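Local coordinates for protein carbohydrate kinase (Agrobacterium tumefaciens, PDB 2NWH) that probably transfers a phosphate group from ATP to a sugar or related substrate, in the manner of ribokinase-like pfkB kinases, at residues A[12-24]-A[92-104]. Residues are numbered along the deposited sequence; the frame is centred on the assembly and turned at random.
Sequences AHIDRRGMIETET and TPSYTAILERDGN. With CA (calcium ion), chain C.
Two groups grip the hydroxyl of Thr24: Thr24 OG1 donates to Glu100 OE2 over 2.5 Å, meeting the lone pair facing away from OE1, and OG1 accepts from a water at 2.7 Å. That water also donates to the carbonyl of Thr22 and accepts from Arg101 N, so a small hydroxyl that can give and take at once suits this junction of two loops. OE1 of Glu100 takes Asn104 ND2 across the type I turn 100-103, so both carboxylate oxygens are held; Gly103 closes the turn at phi 81°, an angle glycine adopts without strain. Before these loops, strands 13-20 and 94-99 run parallel, 15° apart, joined by seven backbone hydrogen bonds. On one face Arg17 stretches out with CG anti to the backbone N (chi1 -170°); Leu99 CD2 sits at its guanidinium edge, near the plane, and Arg17 CG packs on Leu99 CD1 at 3.7 Å. Met19 CE rests on Leu99 CD2, at 3.9 Å. On the other face Ile14 CG2 presses tightly on Ser94 CB (3.3 Å), where a small residue fits, and a water links Arg16 NH1 to Thr96 OG1. Arg16 NE forms a salt bridge with Glu36, and Arg16 makes a cation-pi contact with Trp34. Arg101 lays one guanidinium face over the carbonyl oxygen of Glu21, without a hydrogen bond. Both carboxylate oxygens of Glu21 bind a calcium ion, with two waters. The pair forms the middle of a four-stranded sheet, consistent with the lid of ribokinase-like folds: strand 32-39 flanks 13-20, strand 105-111 flanks 94-99, and helix 66-77 packs against Ile14.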
ATOM      1  N   ALA A  12      -2.212   7.410  -6.572  1.00 17.69           N
ATOM      2  CA  ALA A  12      -1.284   7.104  -7.611  1.00 17.75           C
ATOM      3  C   ALA A  12      -0.732   8.470  -7.966  1.00 19.66           C
ATOM      4  O   ALA A  12      -1.444   9.317  -8.460  1.00 20.61           O
ATOM      5  CB  ALA A  12      -2.005   6.423  -8.811  1.00 17.63           C
ATOM      6  N   HIS A  13       0.539   8.717  -7.639  1.00 19.53           N
ATOM      7  CA  HIS A  13       1.107  10.077  -7.807  1.00 19.13           C
ATOM      8  C   HIS A  13       2.421   9.956  -8.593  1.00 17.96           C
ATOM      9  O   HIS A  13       2.963   8.866  -8.746  1.00 16.40           O
ATOM     10  CB  HIS A  13       1.330  10.801  -6.439  1.00 20.02           C
ATOM     11  CG  HIS A  13       2.229  10.089  -5.446  1.00 19.25           C
ATOM     12  ND1 HIS A  13       3.601   9.995  -5.574  1.00 26.81           N
ATOM     13  CD2 HIS A  13       1.941   9.534  -4.249  1.00 18.88           C
ATOM     14  CE1 HIS A  13       4.112   9.369  -4.526  1.00 22.77           C
ATOM     15  NE2 HIS A  13       3.123   9.083  -3.701  1.00 25.20           N
ATOM     16  N   ILE A  14       2.915  11.101  -9.057  1.00 18.09           N
ATOM     17  CA  ILE A  14       4.254  11.183  -9.620  1.00 19.19           C
ATOM     18  C   ILE A  14       5.250  11.476  -8.480  1.00 19.25           C
ATOM     19  O   ILE A  14       5.019  12.335  -7.608  1.00 18.73           O
ATOM     20  CB  ILE A  14       4.315  12.208 -10.794  1.00 20.15           C
ATOM     21  CG1 ILE A  14       5.582  12.070 -11.646  1.00 20.72           C
ATOM     22  CG2 ILE A  14       4.176  13.680 -10.286  1.00 19.27           C
ATOM     23  CD1 ILE A  14       5.606  10.764 -12.494  1.00 23.49           C
ATOM     24  N   ASP A  15       6.357  10.743  -8.503  1.00 18.58           N
ATOM     25  CA  ASP A  15       7.415  10.938  -7.544  0.60 18.84           C
ATOM     26  C   ASP A  15       8.604  11.487  -8.318  1.00 19.06           C
ATOM     27  O   ASP A  15       9.169  10.796  -9.168  1.00 19.94           O
ATOM     28  CB  ASP A  15       7.762   9.609  -6.874  0.60 19.26           C
ATOM     29  CG  ASP A  15       8.875   9.725  -5.858  0.60 19.69           C
ATOM     30  OD1 ASP A  15       9.946  10.323  -6.155  0.60 18.72           O
ATOM     31  OD2 ASP A  15       8.696   9.176  -4.761  0.60 23.32           O
ATOM     32  N   ARG A  16       8.970  12.727  -8.007  1.00 17.46           N
ATOM     33  CA  ARG A  16      10.057  13.415  -8.698  1.00 18.67           C
ATOM     34  C   ARG A  16      11.177  13.682  -7.684  1.00 19.03           C
ATOM     35  O   ARG A  16      10.961  14.316  -6.631  1.00 18.46           O
ATOM     36  CB  ARG A  16       9.529  14.738  -9.326  1.00 18.89           C
ATOM     37  CG  ARG A  16       8.363  14.488 -10.347  1.00 20.23           C
ATOM     38  CD  ARG A  16       7.990  15.744 -11.173  1.00 25.72           C
ATOM     39  NE  ARG A  16       9.096  16.100 -12.057  1.00 27.02           N
ATOM     40  CZ  ARG A  16       9.888  17.162 -11.886  1.00 26.25           C
ATOM     41  NH1 ARG A  16       9.686  17.995 -10.870  1.00 25.24           N
ATOM     42  NH2 ARG A  16      10.911  17.373 -12.719  1.00 25.41           N
ATOM     43  N   ARG A  17      12.369  13.222  -8.017  1.00 19.76           N
ATOM     44  CA  ARG A  17      13.495  13.319  -7.115  1.00 19.39           C
ATOM     45  C   ARG A  17      14.626  14.049  -7.843  1.00 19.13           C
ATOM     46  O   ARG A  17      15.090  13.608  -8.895  1.00 17.25           O
ATOM     47  CB  ARG A  17      13.888  11.904  -6.703  1.00 21.50           C
ATOM     48  CG  ARG A  17      14.905  11.749  -5.565  1.00 25.46           C
ATOM     49  CD  ARG A  17      14.908  10.249  -5.154  1.00 33.65           C
ATOM     50  NE  ARG A  17      15.738   9.960  -3.981  1.00 39.96           N
ATOM     51  CZ  ARG A  17      15.757   8.793  -3.337  1.00 43.02           C
ATOM     52  NH1 ARG A  17      15.002   7.776  -3.753  1.00 44.95           N
ATOM     53  NH2 ARG A  17      16.554   8.635  -2.284  1.00 44.34           N
ATOM     54  N   GLY A  18      15.030  15.193  -7.291  1.00 18.13           N
ATOM     55  CA  GLY A  18      16.105  15.993  -7.846  1.00 18.58           C
ATOM     56  C   GLY A  18      17.334  15.872  -6.951  1.00 19.52           C
ATOM     57  O   GLY A  18      17.241  16.055  -5.730  1.00 20.34           O
ATOM     58  N   MET A  19      18.472  15.512  -7.531  1.00 16.79           N
ATOM     59  CA  MET A  19      19.659  15.347  -6.746  1.00 17.22           C
ATOM     60  C   MET A  19      20.682  16.365  -7.179  1.00 16.94           C
ATOM     61  O   MET A  19      20.928  16.538  -8.361  1.00 17.23           O
ATOM     62  CB  MET A  19      20.244  13.929  -6.916  1.00 17.70           C
ATOM     63  CG  MET A  19      21.581  13.721  -6.162  1.00 18.18           C
ATOM     64  SD  MET A  19      22.076  11.937  -6.065  1.00 16.20           S
ATOM     65  CE  MET A  19      21.051  11.530  -4.657  1.00 21.67           C
ATOM     66  N   ILE A  20      21.258  17.038  -6.201  1.00 16.75           N
ATOM     67  CA  ILE A  20      22.350  17.970  -6.389  1.00 17.01           C
ATOM     68  C   ILE A  20      23.621  17.223  -6.835  1.00 18.40           C
ATOM     69  O   ILE A  20      23.985  16.158  -6.292  1.00 17.27           O
ATOM     70  CB  ILE A  20      22.599  18.768  -5.110  1.00 16.55           C
ATOM     71  CG1 ILE A  20      21.327  19.605  -4.745  1.00 18.34           C
ATOM     72  CG2 ILE A  20      23.871  19.633  -5.271  1.00 16.97           C
ATOM     73  CD1 ILE A  20      21.332  20.156  -3.255  1.00 19.90           C
ATOM     74  N   GLU A  21      24.295  17.809  -7.828  1.00 18.13           N
ATOM     75  CA  GLU A  21      25.438  17.162  -8.478  1.00 19.64           C
ATOM     76  C   GLU A  21      26.780  17.476  -7.843  1.00 19.67           C
ATOM     77  O   GLU A  21      27.748  16.786  -8.112  1.00 19.44           O
ATOM     78  CB  GLU A  21      25.468  17.518  -9.955  1.00 19.58           C
ATOM     79  CG  GLU A  21      24.316  16.981 -10.714  1.00 22.40           C
ATOM     80  CD  GLU A  21      24.166  17.663 -12.102  1.00 27.61           C
ATOM     81  OE1 GLU A  21      24.971  18.557 -12.455  1.00 29.52           O
ATOM     82  OE2 GLU A  21      23.221  17.281 -12.829  1.00 29.32           O
ATOM     83  N   THR A  22      26.835  18.514  -7.020  1.00 20.51           N
ATOM     84  CA  THR A  22      28.079  19.040  -6.469  1.00 23.35           C
ATOM     85  C   THR A  22      27.853  19.174  -4.964  1.00 24.20           C
ATOM     86  O   THR A  22      26.871  18.665  -4.439  1.00 23.07           O
ATOM     87  CB  THR A  22      28.428  20.445  -7.058  1.00 23.51           C
ATOM     88  OG1 THR A  22      27.306  21.319  -6.897  1.00 24.91           O
ATOM     89  CG2 THR A  22      28.710  20.335  -8.535  1.00 25.50           C
ATOM     90  N   GLU A  23      28.761  19.866  -4.283  1.00 25.06           N
ATOM     91  CA  GLU A  23      28.556  20.231  -2.888  0.60 25.69           C
ATOM     92  C   GLU A  23      27.313  21.119  -2.778  1.00 25.17           C
ATOM     93  O   GLU A  23      27.060  21.970  -3.636  1.00 25.65           O
ATOM     94  CB  GLU A  23      29.800  20.969  -2.337  0.60 26.51           C
ATOM     95  CG  GLU A  23      30.266  22.142  -3.217  0.60 29.68           C
ATOM     96  CD  GLU A  23      31.457  22.915  -2.655  0.60 35.63           C
ATOM     97  OE1 GLU A  23      31.355  23.473  -1.530  0.60 37.78           O
ATOM     98  OE2 GLU A  23      32.492  22.988  -3.364  0.60 38.90           O
ATOM     99  N   THR A  24      26.549  20.944  -1.710  1.00 24.21           N
ATOM    100  CA  THR A  24      25.334  21.729  -1.495  1.00 23.67           C
ATOM    101  C   THR A  24      25.630  23.186  -1.131  1.00 24.37           C
ATOM    102  O   THR A  24      26.449  23.458  -0.235  1.00 24.87           O
ATOM    103  CB  THR A  24      24.556  21.129  -0.348  1.00 23.09           C
ATOM    104  OG1 THR A  24      24.491  19.707  -0.544  1.00 22.48           O
ATOM    105  CG2 THR A  24      23.120  21.767  -0.220  1.00 23.64           C
ATOM    106  N   THR A  92      -2.010  16.055 -11.799  1.00 19.00           N
ATOM    107  CA  THR A  92      -1.879  14.784 -11.090  1.00 19.51           C
ATOM    108  C   THR A  92      -1.100  15.029  -9.775  1.00 18.36           C
ATOM    109  O   THR A  92      -0.138  15.834  -9.733  1.00 19.25           O
ATOM    110  CB  THR A  92      -1.191  13.747 -12.043  1.00 19.36           C
ATOM    111  OG1 THR A  92      -2.036  13.509 -13.194  1.00 18.01           O
ATOM    112  CG2 THR A  92      -0.830  12.437 -11.346  1.00 19.06           C
ATOM    113  N   PRO A  93      -1.537  14.419  -8.661  1.00 19.37           N
ATOM    114  CA  PRO A  93      -0.788  14.623  -7.409  1.00 18.00           C
ATOM    115  C   PRO A  93       0.717  14.317  -7.584  1.00 18.03           C
ATOM    116  O   PRO A  93       1.090  13.470  -8.395  1.00 17.49           O
ATOM    117  CB  PRO A  93      -1.377  13.572  -6.461  1.00 19.75           C
ATOM    118  CG  PRO A  93      -2.812  13.341  -6.990  1.00 18.76           C
ATOM    119  CD  PRO A  93      -2.740  13.552  -8.482  1.00 19.52           C
ATOM    120  N   SER A  94       1.554  14.980  -6.799  1.00 17.24           N
ATOM    121  CA  SER A  94       3.025  14.841  -6.942  1.00 17.74           C
ATOM    122  C   SER A  94       3.698  14.911  -5.608  1.00 17.58           C
ATOM    123  O   SER A  94       3.210  15.590  -4.700  1.00 18.10           O
ATOM    124  CB  SER A  94       3.580  15.922  -7.876  1.00 18.26           C
ATOM    125  OG  SER A  94       3.349  17.210  -7.338  1.00 20.37           O
ATOM    126  N   TYR A  95       4.786  14.141  -5.452  1.00 16.04           N
ATOM    127  CA  TYR A  95       5.727  14.255  -4.349  1.00 15.93           C
ATOM    128  C   TYR A  95       7.090  14.670  -4.991  1.00 15.61           C
ATOM    129  O   TYR A  95       7.626  13.965  -5.836  1.00 14.50           O
ATOM    130  CB  TYR A  95       5.834  12.890  -3.613  1.00 17.77           C
ATOM    131  CG  TYR A  95       6.899  12.869  -2.563  1.00 18.85           C
ATOM    132  CD1 TYR A  95       6.650  13.369  -1.267  1.00 19.83           C
ATOM    133  CD2 TYR A  95       8.172  12.378  -2.858  1.00 18.86           C
ATOM    134  CE1 TYR A  95       7.630  13.391  -0.296  1.00 21.67           C
ATOM    135  CE2 TYR A  95       9.165  12.402  -1.896  1.00 21.46           C
ATOM    136  CZ  TYR A  95       8.881  12.889  -0.617  1.00 23.72           C
ATOM    137  OH  TYR A  95       9.903  12.881   0.301  1.00 27.31           O
ATOM    138  N   THR A  96       7.624  15.823  -4.603  1.00 13.91           N
ATOM    139  CA  THR A  96       8.864  16.344  -5.199  1.00 15.96           C
ATOM    140  C   THR A  96       9.903  16.513  -4.103  1.00 16.29           C
ATOM    141  O   THR A  96       9.648  17.215  -3.148  1.00 17.09           O
ATOM    142  CB  THR A  96       8.570  17.701  -5.844  1.00 15.64           C
ATOM    143  OG1 THR A  96       7.511  17.545  -6.805  1.00 14.79           O
ATOM    144  CG2 THR A  96       9.855  18.296  -6.490  1.00 16.49           C
ATOM    145  N   ALA A  97      11.045  15.821  -4.205  1.00 17.11           N
ATOM    146  CA  ALA A  97      12.099  15.927  -3.200  1.00 17.48           C
ATOM    147  C   ALA A  97      13.357  16.500  -3.838  1.00 17.40           C
ATOM    148  O   ALA A  97      13.707  16.182  -5.008  1.00 19.30           O
ATOM    149  CB  ALA A  97      12.410  14.539  -2.606  1.00 16.80           C
ATOM    150  N   ILE A  98      14.072  17.296  -3.072  1.00 16.03           N
ATOM    151  CA  ILE A  98      15.404  17.686  -3.507  1.00 14.74           C
ATOM    152  C   ILE A  98      16.404  17.097  -2.492  1.00 16.55           C
ATOM    153  O   ILE A  98      16.270  17.317  -1.286  1.00 16.33           O
ATOM    154  CB  ILE A  98      15.487  19.205  -3.643  1.00 15.44           C
ATOM    155  CG1 ILE A  98      14.534  19.714  -4.768  1.00 12.78           C
ATOM    156  CG2 ILE A  98      16.962  19.653  -3.763  1.00 15.10           C
ATOM    157  CD1 ILE A  98      14.553  21.228  -4.920  1.00 19.27           C
ATOM    158  N   LEU A  99      17.378  16.348  -2.993  1.00 16.29           N
ATOM    159  CA  LEU A  99      18.394  15.645  -2.179  1.00 18.28           C
ATOM    160  C   LEU A  99      19.789  16.182  -2.464  1.00 17.98           C
ATOM    161  O   LEU A  99      20.099  16.634  -3.592  1.00 17.86           O
ATOM    162  CB  LEU A  99      18.414  14.151  -2.514  1.00 18.71           C
ATOM    163  CG  LEU A  99      17.345  13.150  -2.059  1.00 25.35           C
ATOM    164  CD1 LEU A  99      16.002  13.543  -2.552  1.00 26.40           C
ATOM    165  CD2 LEU A  99      17.774  11.783  -2.639  1.00 26.70           C
ATOM    166  N   GLU A 100      20.626  16.134  -1.438  1.00 17.81           N
ATOM    167  CA  GLU A 100      22.058  16.412  -1.569  1.00 17.76           C
ATOM    168  C   GLU A 100      22.690  15.295  -2.387  1.00 17.74           C
ATOM    169  O   GLU A 100      22.075  14.246  -2.583  1.00 17.60           O
ATOM    170  CB  GLU A 100      22.677  16.475  -0.166  1.00 18.36           C
ATOM    171  CG  GLU A 100      22.116  17.674   0.635  1.00 21.49           C
ATOM    172  CD  GLU A 100      22.960  17.994   1.847  1.00 25.42           C
ATOM    173  OE1 GLU A 100      22.566  17.523   2.935  1.00 26.14           O
ATOM    174  OE2 GLU A 100      23.993  18.704   1.711  1.00 22.73           O
ATOM    175  N   ARG A 101      23.917  15.504  -2.855  1.00 17.73           N
ATOM    176  CA  ARG A 101      24.633  14.486  -3.641  1.00 19.22           C
ATOM    177  C   ARG A 101      24.834  13.171  -2.863  1.00 20.40           C
ATOM    178  O   ARG A 101      24.972  12.083  -3.464  1.00 20.68           O
ATOM    179  CB  ARG A 101      26.015  15.039  -4.037  1.00 18.67           C
ATOM    180  CG  ARG A 101      26.623  14.328  -5.206  1.00 19.11           C
ATOM    181  CD  ARG A 101      28.067  14.757  -5.378  1.00 20.33           C
ATOM    182  NE  ARG A 101      28.678  14.120  -6.532  1.00 20.51           N
ATOM    183  CZ  ARG A 101      29.958  14.251  -6.879  1.00 20.45           C
ATOM    184  NH1 ARG A 101      30.763  15.032  -6.173  1.00 16.55           N
ATOM    185  NH2 ARG A 101      30.410  13.634  -7.974  1.00 19.34           N
ATOM    186  N   ASP A 102      24.898  13.283  -1.539  1.00 21.56           N
ATOM    187  CA  ASP A 102      25.084  12.132  -0.652  1.00 23.49           C
ATOM    188  C   ASP A 102      23.800  11.411  -0.294  1.00 24.55           C
ATOM    189  O   ASP A 102      23.793  10.552   0.598  1.00 25.65           O
ATOM    190  CB  ASP A 102      25.846  12.577   0.625  1.00 24.38           C
ATOM    191  CG  ASP A 102      24.992  13.420   1.568  1.00 25.07           C
ATOM    192  OD1 ASP A 102      23.804  13.685   1.272  1.00 22.48           O
ATOM    193  OD2 ASP A 102      25.517  13.854   2.615  1.00 28.49           O
ATOM    194  N   GLY A 103      22.711  11.783  -0.972  1.00 23.17           N
ATOM    195  CA  GLY A 103      21.370  11.277  -0.717  1.00 22.87           C
ATOM    196  C   GLY A 103      20.583  11.886   0.437  1.00 22.85           C
ATOM    197  O   GLY A 103      19.442  11.511   0.658  1.00 23.68           O
ATOM    198  N   ASN A 104      21.155  12.802   1.200  1.00 23.27           N
ATOM    199  CA  ASN A 104      20.384  13.392   2.282  1.00 23.27           C
ATOM    200  C   ASN A 104      19.191  14.226   1.756  1.00 23.36           C
ATOM    201  O   ASN A 104      19.369  15.039   0.857  1.00 22.40           O
ATOM    202  CB  ASN A 104      21.269  14.272   3.150  1.00 23.99           C
ATOM    203  CG  ASN A 104      20.498  14.889   4.299  1.00 25.97           C
ATOM    204  OD1 ASN A 104      19.955  14.169   5.138  1.00 27.60           O
ATOM    205  ND2 ASN A 104      20.414  16.221   4.324  1.00 25.30           N
TER
HETATM  206 CA    CA C 402      23.718  18.474 -14.832  1.00 38.11          CA
HETATM  207  O   HOH W   1       7.541  18.607  -9.199  1.00 26.40           O
HETATM  208  O   HOH W   2      25.428  17.829  -2.295  1.00 27.07           O
HETATM  209  O   HOH W   3      22.038  20.162 -14.313  1.00 41.94           O
HETATM  210  O   HOH W   4      23.121  16.061 -15.127  1.00 47.01           O